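Local atomic coordinates of DsbA family protein (Salmonella typhimurium, PDB entry 7JVE), a protein that works as a trimeric thioredoxin-like enzyme that both oxidises thiols to disulfides and isomerises disulfides already formed. Residues 103-108 against 149-154; 109-114 against 244-249; 154-159 against 173-178; 160-165 against 169-174. One frame throughout, in Å; residues are numbered along the deposited sequence.

Interaction 1 (103-108 against 149-154); sequences VVENLI and KYLDWH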
loop_
_atom_site.group_PDB
_atom_site.type_symbol
_atom_site.label_atom_id
_atom_site.label_comp_id
_atom_site.label_asym_id
_atom_site.label_seq_id
_atom_site.Cartn_x
_atom_site.Cartn_y
_atom_site.Cartn_z
ATOM N N VAL A 103 4.670 -21.435 12.274
ATOM C CA VAL A 103 6.082 -21.407 11.917
ATOM C C VAL A 103 6.937 -21.452 13.172
ATOM O O VAL A 103 7.929 -22.188 13.248
ATOM C CB VAL A 103 6.406 -20.161 11.070
ATOM C CG1 VAL A 103 7.927 -19.867 11.107
ATOM C CG2 VAL A 103 5.924 -20.361 9.643
ATOM N N VAL A 104 6.572 -20.652 14.171
ATOM C CA VAL A 104 7.324 -20.654 15.417
ATOM C C VAL A 104 7.304 -22.041 16.050
ATOM O O VAL A 104 8.340 -22.543 16.514
ATOM C CB VAL A 104 6.777 -19.574 16.364
ATOM C CG1 VAL A 104 7.442 -19.685 17.736
ATOM C CG2 VAL A 104 7.009 -18.177 15.755
ATOM N N GLU A 105 6.132 -22.688 16.069
ATOM C CA GLU A 105 6.048 -24.043 16.614
ATOM C C GLU A 105 6.985 -24.988 15.868
ATOM O O GLU A 105 7.666 -25.813 16.490
ATOM C CB GLU A 105 4.602 -24.556 16.554
ATOM C CG GLU A 105 4.355 -25.925 17.224
ATOM C CD GLU A 105 4.857 -25.997 18.694
ATOM O OE1 GLU A 105 4.096 -25.573 19.598
ATOM O OE2 GLU A 105 5.986 -26.504 18.958
ATOM N N ASN A 106 7.044 -24.876 14.534
ATOM C CA ASN A 106 7.983 -25.699 13.774
ATOM C C ASN A 106 9.430 -25.397 14.164
ATOM O O ASN A 106 10.233 -26.317 14.343
ATOM C CB ASN A 106 7.783 -25.496 12.270
ATOM C CG ASN A 106 6.582 -26.232 11.728
ATOM O OD1 ASN A 106 5.839 -26.886 12.461
ATOM N ND2 ASN A 106 6.374 -26.121 10.422
ATOM N N LEU A 107 9.787 -24.111 14.283
ATOM C CA LEU A 107 11.146 -23.772 14.706
ATOM C C LEU A 107 11.470 -24.399 16.048
ATOM O O LEU A 107 12.582 -24.906 16.254
ATOM C CB LEU A 107 11.348 -22.256 14.788
ATOM C CG LEU A 107 11.710 -21.587 13.475
ATOM C CD1 LEU A 107 11.666 -20.070 13.629
ATOM C CD2 LEU A 107 13.072 -22.061 13.023
ATOM N N ILE A 108 10.515 -24.358 16.979
ATOM C CA ILE A 108 10.782 -24.834 18.328
ATOM C C ILE A 108 11.047 -26.333 18.315
ATOM O O ILE A 108 11.999 -26.812 18.946
ATOM C CB ILE A 108 9.621 -24.444 19.264
ATOM C CG1 ILE A 108 9.670 -22.931 19.524
ATOM C CG2 ILE A 108 9.693 -25.230 20.545
ATOM C CD1 ILE A 108 8.518 -22.396 20.351
ATOM N N LYS A 149 3.929 -26.288 28.821
ATOM C CA LYS A 149 2.516 -26.041 29.076
ATOM C C LYS A 149 2.157 -24.573 28.833
ATOM O O LYS A 149 1.088 -24.276 28.280
ATOM C CB LYS A 149 2.170 -26.501 30.502
ATOM C CG LYS A 149 0.743 -26.278 30.953
ATOM C CD LYS A 149 -0.269 -26.698 29.919
ATOM C CE LYS A 149 -0.538 -28.153 29.958
ATOM N NZ LYS A 149 -1.503 -28.525 28.882
ATOM N N TYR A 150 3.046 -23.645 29.200
ATOM C CA TYR A 150 2.868 -22.267 28.763
ATOM C C TYR A 150 2.699 -22.194 27.245
ATOM O O TYR A 150 1.867 -21.431 26.734
ATOM C CB TYR A 150 4.051 -21.397 29.207
ATOM C CG TYR A 150 4.024 -20.050 28.542
ATOM C CD1 TYR A 150 3.329 -18.977 29.114
ATOM C CD2 TYR A 150 4.646 -19.858 27.298
ATOM C CE1 TYR A 150 3.281 -17.723 28.479
ATOM C CE2 TYR A 150 4.591 -18.633 26.643
ATOM C CZ TYR A 150 3.903 -17.569 27.230
ATOM O OH TYR A 150 3.872 -16.365 26.578
ATOM N N LEU A 151 3.474 -22.990 26.507
ATOM C CA LEU A 151 3.387 -22.943 25.055
ATOM C C LEU A 151 2.034 -23.468 24.562
ATOM O O LEU A 151 1.477 -22.911 23.603
ATOM C CB LEU A 151 4.569 -23.703 24.441
ATOM C CG LEU A 151 4.749 -23.781 22.914
ATOM C CD1 LEU A 151 4.661 -22.419 22.218
ATOM C CD2 LEU A 151 6.081 -24.455 22.589
ATOM N N ASP A 152 1.471 -24.511 25.222
ATOM C CA ASP A 152 0.103 -24.943 24.897
ATOM C C ASP A 152 -0.898 -23.824 25.119
ATOM O O ASP A 152 -1.799 -23.609 24.300
ATOM C CB ASP A 152 -0.370 -26.159 25.716
ATOM C CG ASP A 152 0.469 -27.381 25.492
ATOM O OD1 ASP A 152 0.712 -28.124 26.468
ATOM O OD2 ASP A 152 0.919 -27.583 24.343
ATOM N N TRP A 153 -0.792 -23.138 26.254
ATOM C CA TRP A 153 -1.703 -22.034 26.525
ATOM C C TRP A 153 -1.560 -20.947 25.463
ATOM O O TRP A 153 -2.550 -20.435 24.925
ATOM C CB TRP A 153 -1.432 -21.480 27.926
ATOM C CG TRP A 153 -1.794 -20.057 28.065
ATOM C CD1 TRP A 153 -0.944 -18.985 28.024
ATOM C CD2 TRP A 153 -3.113 -19.522 28.243
ATOM N NE1 TRP A 153 -1.654 -17.815 28.184
ATOM C CE2 TRP A 153 -2.983 -18.111 28.322
ATOM C CE3 TRP A 153 -4.389 -20.096 28.362
ATOM C CZ2 TRP A 153 -4.087 -17.260 28.511
ATOM C CZ3 TRP A 153 -5.488 -19.248 28.549
ATOM C CH2 TRP A 153 -5.325 -17.843 28.621
ATOM N N HIS A 154 -0.320 -20.583 25.159
ATOM C CA HIS A 154 -0.033 -19.553 24.173
ATOM C C HIS A 154 -0.653 -19.897 22.823
ATOM O O HIS A 154 -1.373 -19.085 22.230
ATOM C CB HIS A 154 1.491 -19.401 24.108
ATOM C CG HIS A 154 2.011 -18.668 22.912
ATOM N ND1 HIS A 154 2.393 -17.347 22.964
ATOM C CD2 HIS A 154 2.282 -19.089 21.655
ATOM C CE1 HIS A 154 2.846 -16.975 21.785
ATOM N NE2 HIS A 154 2.792 -18.014 20.970
#
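Glu105 and Ile108, on the helix that begins at the Cys94-Cys97 pair of the thioredoxin fold, meet Leu151 of helix 147-159, part of the helical insertion characteristic of DsbA proteins. The two backbones stay well apart, 8.9 Å between the CA atoms of Glu105 and Leu151, and three side chains span the distance. Ile108 reaches straight out, with chi2 extended at 176°, and meets Leu151 tip to tip, its CD1 lying 3.9 Å from Leu151 CD2. Glu105 comes in from the side. Its CG is anti to the backbone N, and a bend at chi2 (53°) swings the carboxylate across the leucine branch, where OE1 touches Leu151 CD2 at 3.8 Å and CG at about the same distance. Next door on the partner helix, Asp152 OD1 is held weakly by Lys149 NZ at 3.3 Å in a salt bridge. Asp152 OD2 stands 6.1 Å from Glu105 OE1, and the lysine probably eases the repulsion between the two acids. Leu151 therefore has a methyl on one side and a carboxylate oxygen on another. Between 103-108 and 149-154 the contact is van der Waals only; the weak hydrogen bond from Asn155 ND2 to Glu105 OE1, just beyond, gives the carboxylate a polar partner.

Interaction 2 (109-114 against 244-249); sequences KANPDT and MLQMAI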
loop_
_atom_site.group_PDB
_atom_site.type_symbol
_atom_site.label_atom_id
_atom_site.label_comp_id
_atom_site.label_asym_id
_atom_site.label_seq_id
_atom_site.Cartn_x
_atom_site.Cartn_y
_atom_site.Cartn_z
ATOM N N LYS A 109 10.239 -27.092 17.561
ATOM C CA LYS A 109 10.468 -28.524 17.463
ATOM C C LYS A 109 11.792 -28.812 16.782
ATOM O O LYS A 109 12.495 -29.751 17.161
ATOM C CB LYS A 109 9.321 -29.205 16.715
ATOM C CG LYS A 109 7.996 -29.071 17.438
ATOM C CD LYS A 109 7.155 -30.339 17.300
ATOM C CE LYS A 109 5.665 -30.022 17.193
ATOM N NZ LYS A 109 4.865 -31.249 16.893
ATOM N N ALA A 110 12.150 -28.013 15.781
ATOM C CA ALA A 110 13.363 -28.276 15.026
ATOM C C ALA A 110 14.618 -27.816 15.744
ATOM O O ALA A 110 15.718 -28.165 15.308
ATOM C CB ALA A 110 13.291 -27.606 13.656
ATOM N N ASN A 111 14.492 -27.043 16.820
ATOM C CA ASN A 111 15.640 -26.492 17.545
ATOM C C ASN A 111 15.463 -26.712 19.046
ATOM O O ASN A 111 15.331 -25.752 19.818
ATOM C CB ASN A 111 15.817 -25.007 17.220
ATOM C CG ASN A 111 16.220 -24.769 15.761
ATOM O OD1 ASN A 111 17.414 -24.762 15.420
ATOM N ND2 ASN A 111 15.225 -24.573 14.895
ATOM N N PRO A 112 15.448 -27.974 19.496
ATOM C CA PRO A 112 15.243 -28.244 20.930
ATOM C C PRO A 112 16.389 -27.763 21.803
ATOM O O PRO A 112 16.228 -27.664 23.027
ATOM C CB PRO A 112 15.115 -29.766 20.982
ATOM C CG PRO A 112 15.946 -30.230 19.836
ATOM C CD PRO A 112 15.689 -29.216 18.742
ATOM N N ASP A 113 17.525 -27.455 21.201
ATOM C CA ASP A 113 18.729 -26.988 21.869
ATOM C C ASP A 113 18.767 -25.477 22.050
ATOM O O ASP A 113 19.719 -24.969 22.653
ATOM C CB ASP A 113 19.938 -27.426 21.049
ATOM C CG ASP A 113 19.933 -26.808 19.638
ATOM O OD1 ASP A 113 21.001 -26.303 19.214
ATOM O OD2 ASP A 113 18.863 -26.793 18.974
ATOM N N THR A 114 17.777 -24.750 21.525
ATOM C CA THR A 114 17.779 -23.298 21.492
ATOM C C THR A 114 16.700 -22.774 22.427
ATOM O O THR A 114 15.647 -23.389 22.596
ATOM C CB THR A 114 17.563 -22.799 20.052
ATOM O OG1 THR A 114 18.706 -23.116 19.246
ATOM C CG2 THR A 114 17.307 -21.298 19.991
ATOM N N MET A 244 14.391 -17.934 7.219
ATOM C CA MET A 244 15.095 -16.748 7.680
ATOM C C MET A 244 15.413 -16.856 9.176
ATOM O O MET A 244 16.532 -16.560 9.613
ATOM C CB MET A 244 14.249 -15.510 7.374
ATOM C CG MET A 244 14.937 -14.197 7.686
ATOM S SD MET A 244 16.230 -13.943 6.417
ATOM C CE MET A 244 15.248 -13.900 4.919
ATOM N N LEU A 245 14.445 -17.302 9.975
ATOM C CA LEU A 245 14.707 -17.464 11.396
ATOM C C LEU A 245 15.729 -18.569 11.639
ATOM O O LEU A 245 16.571 -18.456 12.538
ATOM C CB LEU A 245 13.404 -17.747 12.144
ATOM C CG LEU A 245 12.557 -16.512 12.450
ATOM C CD1 LEU A 245 11.168 -16.927 12.911
ATOM C CD2 LEU A 245 13.232 -15.596 13.480
ATOM N N GLN A 246 15.684 -19.638 10.838
ATOM C CA GLN A 246 16.647 -20.719 11.008
ATOM C C GLN A 246 18.073 -20.243 10.713
ATOM O O GLN A 246 19.011 -20.599 11.434
ATOM C CB GLN A 246 16.290 -21.912 10.116
ATOM C CG GLN A 246 17.102 -23.192 10.469
ATOM C CD GLN A 246 16.834 -23.670 11.919
ATOM O OE1 GLN A 246 15.695 -23.996 12.277
ATOM N NE2 GLN A 246 17.876 -23.716 12.740
ATOM N N MET A 247 18.263 -19.449 9.650
ATOM C CA MET A 247 19.610 -18.952 9.359
ATOM C C MET A 247 20.136 -18.088 10.502
ATOM O O MET A 247 21.302 -18.210 10.896
ATOM C CB MET A 247 19.641 -18.182 8.023
ATOM C CG MET A 247 19.369 -19.038 6.753
ATOM S SD MET A 247 19.549 -18.177 5.117
ATOM C CE MET A 247 18.068 -17.074 5.021
ATOM N N ALA A 248 19.272 -17.250 11.076
ATOM C CA ALA A 248 19.652 -16.419 12.212
ATOM C C ALA A 248 20.044 -17.270 13.416
ATOM O O ALA A 248 20.977 -16.925 14.153
ATOM C CB ALA A 248 18.496 -15.484 12.589
ATOM N N ILE A 249 19.336 -18.385 13.633
ATOM C CA ILE A 249 19.691 -19.306 14.713
ATOM C C ILE A 249 21.081 -19.887 14.476
ATOM O O ILE A 249 21.916 -19.932 15.383
ATOM C CB ILE A 249 18.620 -20.408 14.850
ATOM C CG1 ILE A 249 17.333 -19.831 15.460
ATOM C CG2 ILE A 249 19.132 -21.590 15.663
ATOM C CD1 ILE A 249 16.129 -20.761 15.341
#
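Asn111 and Gln246 face each other amide to amide and exchange two hydrogen bonds, closing a ring. Asn111 ND2 gives to Gln246 OE1 at 2.7 Å, and Gln246 NE2 gives back to Asn111 OD1 at 2.9 Å. Both are nearly straight, at 175° and 174°. The amide planes differ by just 14°, and each oxygen is met in its carbonyl plane on a lone pair, so the pairing fixes both flat groups against rotation. Each nitrogen also has a second acceptor: ND2 bonds to Leu107 O in the last turn of helix 95-110, and NE2 makes a weak bond to Gln250 OE1. Ile249 lies over one face of the Asn111 amide, CD1 3.9 Å from Asn111 ND2 and CG2 3.6 Å from Asn111 OD1; the same CG2 is 3.9 Å from Thr114 OG1. Asn111 is the first residue to leave the helix, and its carbonyl O accepts from Thr114 N at 3.1 Å, closing a type I turn. The turn swings the chain from helix 95-110 into strand 115-120, while helix 242-253 packs beside it; farther round that helix, Leu245 rests on Phe219 and Ala248 on Val221, both of strand 218-223.

Interaction 3 (154-159 against 173-178); sequences HNALYA and YTLAQH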
loop_
_atom_site.group_PDB
_atom_site.type_symbol
_atom_site.label_atom_id
_atom_site.label_comp_id
_atom_site.label_asym_id
_atom_site.label_seq_id
_atom_site.Cartn_x
_atom_site.Cartn_y
_atom_site.Cartn_z
ATOM N N HIS A 154 -0.320 -20.583 25.159
ATOM C CA HIS A 154 -0.033 -19.553 24.173
ATOM C C HIS A 154 -0.653 -19.897 22.823
ATOM O O HIS A 154 -1.373 -19.085 22.230
ATOM C CB HIS A 154 1.491 -19.401 24.108
ATOM C CG HIS A 154 2.011 -18.668 22.912
ATOM N ND1 HIS A 154 2.393 -17.347 22.964
ATOM C CD2 HIS A 154 2.282 -19.089 21.655
ATOM C CE1 HIS A 154 2.846 -16.975 21.785
ATOM N NE2 HIS A 154 2.792 -18.014 20.970
ATOM N N ASN A 155 -0.402 -21.107 22.324
ATOM C CA ASN A 155 -0.994 -21.509 21.053
ATOM C C ASN A 155 -2.513 -21.560 21.137
ATOM O O ASN A 155 -3.209 -21.221 20.168
ATOM C CB ASN A 155 -0.448 -22.861 20.627
ATOM C CG ASN A 155 1.017 -22.802 20.266
ATOM O OD1 ASN A 155 1.479 -21.799 19.742
ATOM N ND2 ASN A 155 1.755 -23.873 20.551
ATOM N N ALA A 156 -3.054 -21.994 22.279
ATOM C CA ALA A 156 -4.501 -22.101 22.387
ATOM C C ALA A 156 -5.155 -20.727 22.324
ATOM O O ALA A 156 -6.241 -20.582 21.755
ATOM C CB ALA A 156 -4.884 -22.821 23.683
ATOM N N LEU A 157 -4.497 -19.711 22.880
ATOM C CA LEU A 157 -5.058 -18.372 22.860
ATOM C C LEU A 157 -5.126 -17.830 21.435
ATOM O O LEU A 157 -6.187 -17.381 20.987
ATOM C CB LEU A 157 -4.249 -17.472 23.786
ATOM C CG LEU A 157 -4.883 -16.118 24.107
ATOM C CD1 LEU A 157 -6.336 -16.285 24.525
ATOM C CD2 LEU A 157 -4.073 -15.379 25.180
ATOM N N TYR A 158 -4.003 -17.865 20.708
ATOM C CA TYR A 158 -4.018 -17.725 19.250
ATOM C C TYR A 158 -5.091 -18.526 18.524
ATOM O O TYR A 158 -5.762 -17.994 17.633
ATOM C CB TYR A 158 -2.622 -18.063 18.710
ATOM C CG TYR A 158 -1.609 -16.944 18.727
ATOM C CD1 TYR A 158 -2.017 -15.616 18.665
ATOM C CD2 TYR A 158 -0.247 -17.201 18.929
ATOM C CE1 TYR A 158 -1.091 -14.585 18.640
ATOM C CE2 TYR A 158 0.689 -16.169 18.970
ATOM C CZ TYR A 158 0.267 -14.864 18.816
ATOM O OH TYR A 158 1.197 -13.819 18.837
ATOM N N ALA A 159 -5.272 -19.803 18.876
ATOM C CA ALA A 159 -6.232 -20.613 18.135
ATOM C C ALA A 159 -7.659 -20.096 18.257
ATOM O O ALA A 159 -8.520 -20.556 17.500
ATOM C CB ALA A 159 -6.185 -22.078 18.580
ATOM N N TYR A 173 -10.526 -15.295 29.968
ATOM C CA TYR A 173 -10.968 -16.024 31.151
ATOM C C TYR A 173 -11.591 -17.355 30.772
ATOM O O TYR A 173 -11.393 -18.364 31.463
ATOM C CB TYR A 173 -11.993 -15.218 31.942
ATOM C CG TYR A 173 -11.460 -14.040 32.700
ATOM C CD1 TYR A 173 -10.379 -14.166 33.548
ATOM C CD2 TYR A 173 -12.076 -12.804 32.594
ATOM C CE1 TYR A 173 -9.913 -13.085 34.242
ATOM C CE2 TYR A 173 -11.630 -11.731 33.279
ATOM C CZ TYR A 173 -10.553 -11.872 34.112
ATOM O OH TYR A 173 -10.106 -10.776 34.800
ATOM N N THR A 174 -12.380 -17.367 29.693
ATOM C CA THR A 174 -13.092 -18.579 29.313
ATOM C C THR A 174 -12.111 -19.679 28.945
ATOM O O THR A 174 -12.261 -20.824 29.369
ATOM C CB THR A 174 -14.050 -18.299 28.155
ATOM O OG1 THR A 174 -15.097 -17.436 28.599
ATOM C CG2 THR A 174 -14.681 -19.599 27.651
ATOM N N LEU A 175 -11.092 -19.348 28.158
ATOM C CA LEU A 175 -10.039 -20.324 27.917
ATOM C C LEU A 175 -9.268 -20.616 29.203
ATOM O O LEU A 175 -8.961 -21.780 29.494
ATOM C CB LEU A 175 -9.100 -19.834 26.811
ATOM C CG LEU A 175 -7.977 -20.792 26.374
ATOM C CD1 LEU A 175 -8.509 -22.106 25.774
ATOM C CD2 LEU A 175 -6.997 -20.129 25.396
ATOM N N ALA A 176 -8.985 -19.578 30.007
ATOM C CA ALA A 176 -8.072 -19.757 31.136
ATOM C C ALA A 176 -8.630 -20.704 32.195
ATOM O O ALA A 176 -7.858 -21.337 32.919
ATOM C CB ALA A 176 -7.726 -18.411 31.770
ATOM N N GLN A 177 -9.956 -20.814 32.317
ATOM C CA GLN A 177 -10.495 -21.732 33.318
ATOM C C GLN A 177 -10.018 -23.167 33.107
ATOM O O GLN A 177 -10.035 -23.951 34.058
ATOM C CB GLN A 177 -12.026 -21.681 33.332
ATOM C CG GLN A 177 -12.665 -22.201 32.058
ATOM C CD GLN A 177 -14.152 -21.868 31.988
ATOM O OE1 GLN A 177 -14.808 -21.707 33.010
ATOM N NE2 GLN A 177 -14.687 -21.770 30.774
ATOM N N HIS A 178 -9.566 -23.521 31.904
ATOM C CA HIS A 178 -9.048 -24.858 31.635
ATOM C C HIS A 178 -7.562 -25.015 31.950
ATOM O O HIS A 178 -7.059 -26.141 31.929
ATOM C CB HIS A 178 -9.310 -25.230 30.166
ATOM C CG HIS A 178 -10.757 -25.150 29.796
ATOM N ND1 HIS A 178 -11.711 -25.980 30.352
ATOM C CD2 HIS A 178 -11.428 -24.298 28.982
ATOM C CE1 HIS A 178 -12.903 -25.664 29.873
ATOM N NE2 HIS A 178 -12.758 -24.645 29.042
#
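Leu175 pushes one methyl, CD2, against the backbone of helix 147-159 between Ala156 and Leu157. It lies 3.6 Å from Ala156 C and equally close to Leu157 N, right over the peptide bond that joins them. Side chains close in around the same methyl: Ala156 CB touches Leu175 CD2 at 3.8 Å, and Leu157 CD1 comes within 4.0 Å of it. With so small a residue as Ala156 at the crossing, the helices approach to 7.4 Å between the CA atoms of Leu157 and Leu175. The leucine is placed by its torsions, CG anti to the backbone N (chi1 -176°), which carries the branch straight across to the other helix. Beyond this shell, Leu157 also packs on Leu167 in the connecting loop and on Ala134 of helix 128-145, whereas Ala156 touches Tyr179. Leu175 has Trp153 as a further neighbour, one turn before Leu157. On its own segment, His178 N bonds back to Leu175 O at 3.0 Å. The far side of helix 147-159 does different work: His154 and Tyr158 turn away from Leu175, His154 to meet Phe90 and Phe118 on two neighbouring strands, Tyr158 to touch Cys97 and Ser98. Helix 147-159 is thus sandwiched, with helix 169-176 on its outer side and the thioredoxin core, including helix 95-110, on its inner one.

Interaction 4 (160-165 against 169-174); sequences TGKVEG and EHDVYT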
loop_
_atom_site.group_PDB
_atom_site.type_symbol
_atom_site.label_atom_id
_atom_site.label_comp_id
_atom_site.label_asym_id
_atom_site.label_seq_id
_atom_site.Cartn_x
_atom_site.Cartn_y
_atom_site.Cartn_z
ATOM N N THR A 160 -7.954 -19.176 19.184
ATOM C CA THR A 160 -9.274 -18.556 19.128
ATOM C C THR A 160 -9.501 -17.828 17.808
ATOM O O THR A 160 -10.656 -17.583 17.440
ATOM C CB THR A 160 -9.502 -17.565 20.271
ATOM O OG1 THR A 160 -8.575 -16.475 20.152
ATOM C CG2 THR A 160 -9.400 -18.246 21.646
ATOM N N GLY A 161 -8.433 -17.476 17.089
ATOM C CA GLY A 161 -8.567 -16.712 15.868
ATOM C C GLY A 161 -9.072 -15.303 16.120
ATOM O O GLY A 161 -9.500 -14.624 15.183
ATOM N N LYS A 162 -9.034 -14.842 17.370
ATOM C CA LYS A 162 -9.581 -13.534 17.732
ATOM C C LYS A 162 -8.441 -12.514 17.766
ATOM O O LYS A 162 -7.553 -12.583 18.627
ATOM C CB LYS A 162 -10.338 -13.613 19.062
ATOM C CG LYS A 162 -11.489 -14.645 19.001
ATOM C CD LYS A 162 -12.469 -14.591 20.165
ATOM C CE LYS A 162 -13.859 -15.026 19.719
ATOM N NZ LYS A 162 -14.807 -15.256 20.864
ATOM N N VAL A 163 -8.450 -11.587 16.802
ATOM C CA VAL A 163 -7.335 -10.673 16.591
ATOM C C VAL A 163 -7.886 -9.273 16.347
ATOM O O VAL A 163 -9.081 -9.086 16.089
ATOM C CB VAL A 163 -6.430 -11.127 15.409
ATOM C CG1 VAL A 163 -5.798 -12.487 15.716
ATOM C CG2 VAL A 163 -7.212 -11.171 14.085
ATOM N N GLU A 164 -6.992 -8.282 16.479
ATOM C CA GLU A 164 -7.230 -6.895 16.047
ATOM C C GLU A 164 -8.455 -6.288 16.729
ATOM O O GLU A 164 -9.231 -5.545 16.116
ATOM C CB GLU A 164 -7.342 -6.816 14.522
ATOM C CG GLU A 164 -6.084 -7.374 13.899
ATOM C CD GLU A 164 -4.897 -6.413 13.968
ATOM O OE1 GLU A 164 -5.102 -5.244 14.367
ATOM O OE2 GLU A 164 -3.745 -6.862 13.713
ATOM N N GLY A 165 -8.619 -6.586 18.017
ATOM C CA GLY A 165 -9.696 -6.041 18.813
ATOM C C GLY A 165 -10.792 -7.031 19.155
ATOM O O GLY A 165 -11.599 -6.746 20.046
ATOM N N GLU A 169 -11.498 -9.785 27.370
ATOM C CA GLU A 169 -11.121 -10.401 28.639
ATOM C C GLU A 169 -11.982 -11.621 28.909
ATOM O O GLU A 169 -11.470 -12.671 29.319
ATOM C CB GLU A 169 -11.205 -9.400 29.797
ATOM C CG GLU A 169 -10.088 -8.383 29.666
ATOM C CD GLU A 169 -10.022 -7.332 30.774
ATOM O OE1 GLU A 169 -10.110 -7.663 31.962
ATOM O OE2 GLU A 169 -9.942 -6.130 30.447
ATOM N N HIS A 170 -13.282 -11.523 28.625
ATOM C CA HIS A 170 -14.161 -12.681 28.757
ATOM C C HIS A 170 -13.618 -13.894 28.010
ATOM O O HIS A 170 -13.685 -15.015 28.527
ATOM C CB HIS A 170 -15.565 -12.355 28.252
ATOM C CG HIS A 170 -16.473 -13.544 28.231
ATOM N ND1 HIS A 170 -17.062 -14.055 29.374
ATOM C CD2 HIS A 170 -16.870 -14.344 27.215
ATOM C CE1 HIS A 170 -17.786 -15.114 29.060
ATOM N NE2 HIS A 170 -17.686 -15.312 27.757
ATOM N N ASP A 171 -13.096 -13.692 26.785
ATOM C CA ASP A 171 -12.527 -14.795 26.005
ATOM C C ASP A 171 -11.329 -15.406 26.716
ATOM O O ASP A 171 -11.164 -16.629 26.759
ATOM C CB ASP A 171 -12.080 -14.320 24.615
ATOM C CG ASP A 171 -13.228 -13.953 23.702
ATOM O OD1 ASP A 171 -14.312 -14.574 23.795
ATOM O OD2 ASP A 171 -13.026 -13.030 22.865
ATOM N N VAL A 172 -10.442 -14.556 27.219
ATOM C CA VAL A 172 -9.247 -15.038 27.899
ATOM C C VAL A 172 -9.630 -15.845 29.134
ATOM O O VAL A 172 -9.150 -16.967 29.335
ATOM C CB VAL A 172 -8.325 -13.849 28.237
ATOM C CG1 VAL A 172 -7.096 -14.300 29.034
ATOM C CG2 VAL A 172 -7.914 -13.158 26.949
ATOM N N TYR A 173 -10.526 -15.295 29.968
ATOM C CA TYR A 173 -10.968 -16.024 31.151
ATOM C C TYR A 173 -11.591 -17.355 30.772
ATOM O O TYR A 173 -11.393 -18.364 31.463
ATOM C CB TYR A 173 -11.993 -15.218 31.942
ATOM C CG TYR A 173 -11.460 -14.040 32.700
ATOM C CD1 TYR A 173 -10.379 -14.166 33.548
ATOM C CD2 TYR A 173 -12.076 -12.804 32.594
ATOM C CE1 TYR A 173 -9.913 -13.085 34.242
ATOM C CE2 TYR A 173 -11.630 -11.731 33.279
ATOM C CZ TYR A 173 -10.553 -11.872 34.112
ATOM O OH TYR A 173 -10.106 -10.776 34.800
ATOM N N THR A 174 -12.380 -17.367 29.693
ATOM C CA THR A 174 -13.092 -18.579 29.313
ATOM C C THR A 174 -12.111 -19.679 28.945
ATOM O O THR A 174 -12.261 -20.824 29.369
ATOM C CB THR A 174 -14.050 -18.299 28.155
ATOM O OG1 THR A 174 -15.097 -17.436 28.599
ATOM C CG2 THR A 174 -14.681 -19.599 27.651
HETATM O O HOH W 1 -15.532 -12.387 22.254
#
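Both oxygens of the Asp171 carboxylate are engaged, with Lys162 reaching across to it from the loop that precedes helix 169-176. OD2 accepts from a bridging water at 2.7 Å and also from the backbone N of Thr168, just before the helix. OD1 takes the salt bridge, with Lys162 NZ 3.0 Å away. The lysine chain, extended beyond CG, crosses the aspartate at about a right angle, and its ammonium group approaches OD1 from above the carboxylate plane, 47° out of it. On the way its CD passes 3.2 Å from Asp171 OD2. The bridging water, which Lys162 NZ reaches at 3.3 Å, gives the charge pair a second route through solvent. Lys162 itself starts from a turn: its backbone N bonds to Thr160 OG1 at 3.3 Å, an ST turn, and Gly161 between them has positive phi. Farther along the loop Glu164 OE2 holds the backbone N of Ser95, beside Cys94. The ion pair lies at the surface with a water linking Lys162 NZ and Asp171 OD2, so solvent would probably screen part of the attraction; the salt bridge, the water and the Thr168 bond together tie the loop to the first turn of the helix.

Helix 95-110 ties interactions 1 and 2 together, their centres 13 Å apart; Leu107, between them, packs its CD1 3.3 Å from Leu245 CB. Helix 147-159 likewise carries interactions 1 and 3, also 13 Å apart, with Trp153 CZ3 3.7 Å from Ala176 CA. Interactions 3 and 4 share helix 169-176 and sit only 8 Å centre to centre. The series thus runs from the base of the thioredoxin domain, where interaction 2 lies, out through the helical insertion to the loop of interaction 4; the centres of interactions 2 and 4 are about 29 Å apart. At the Cys94-Cys97 disulfide, Tyr158 of 154-159 touches Cys97, and Glu164 OE2 of 160-165 bonds to Ser95 N, next to Cys94.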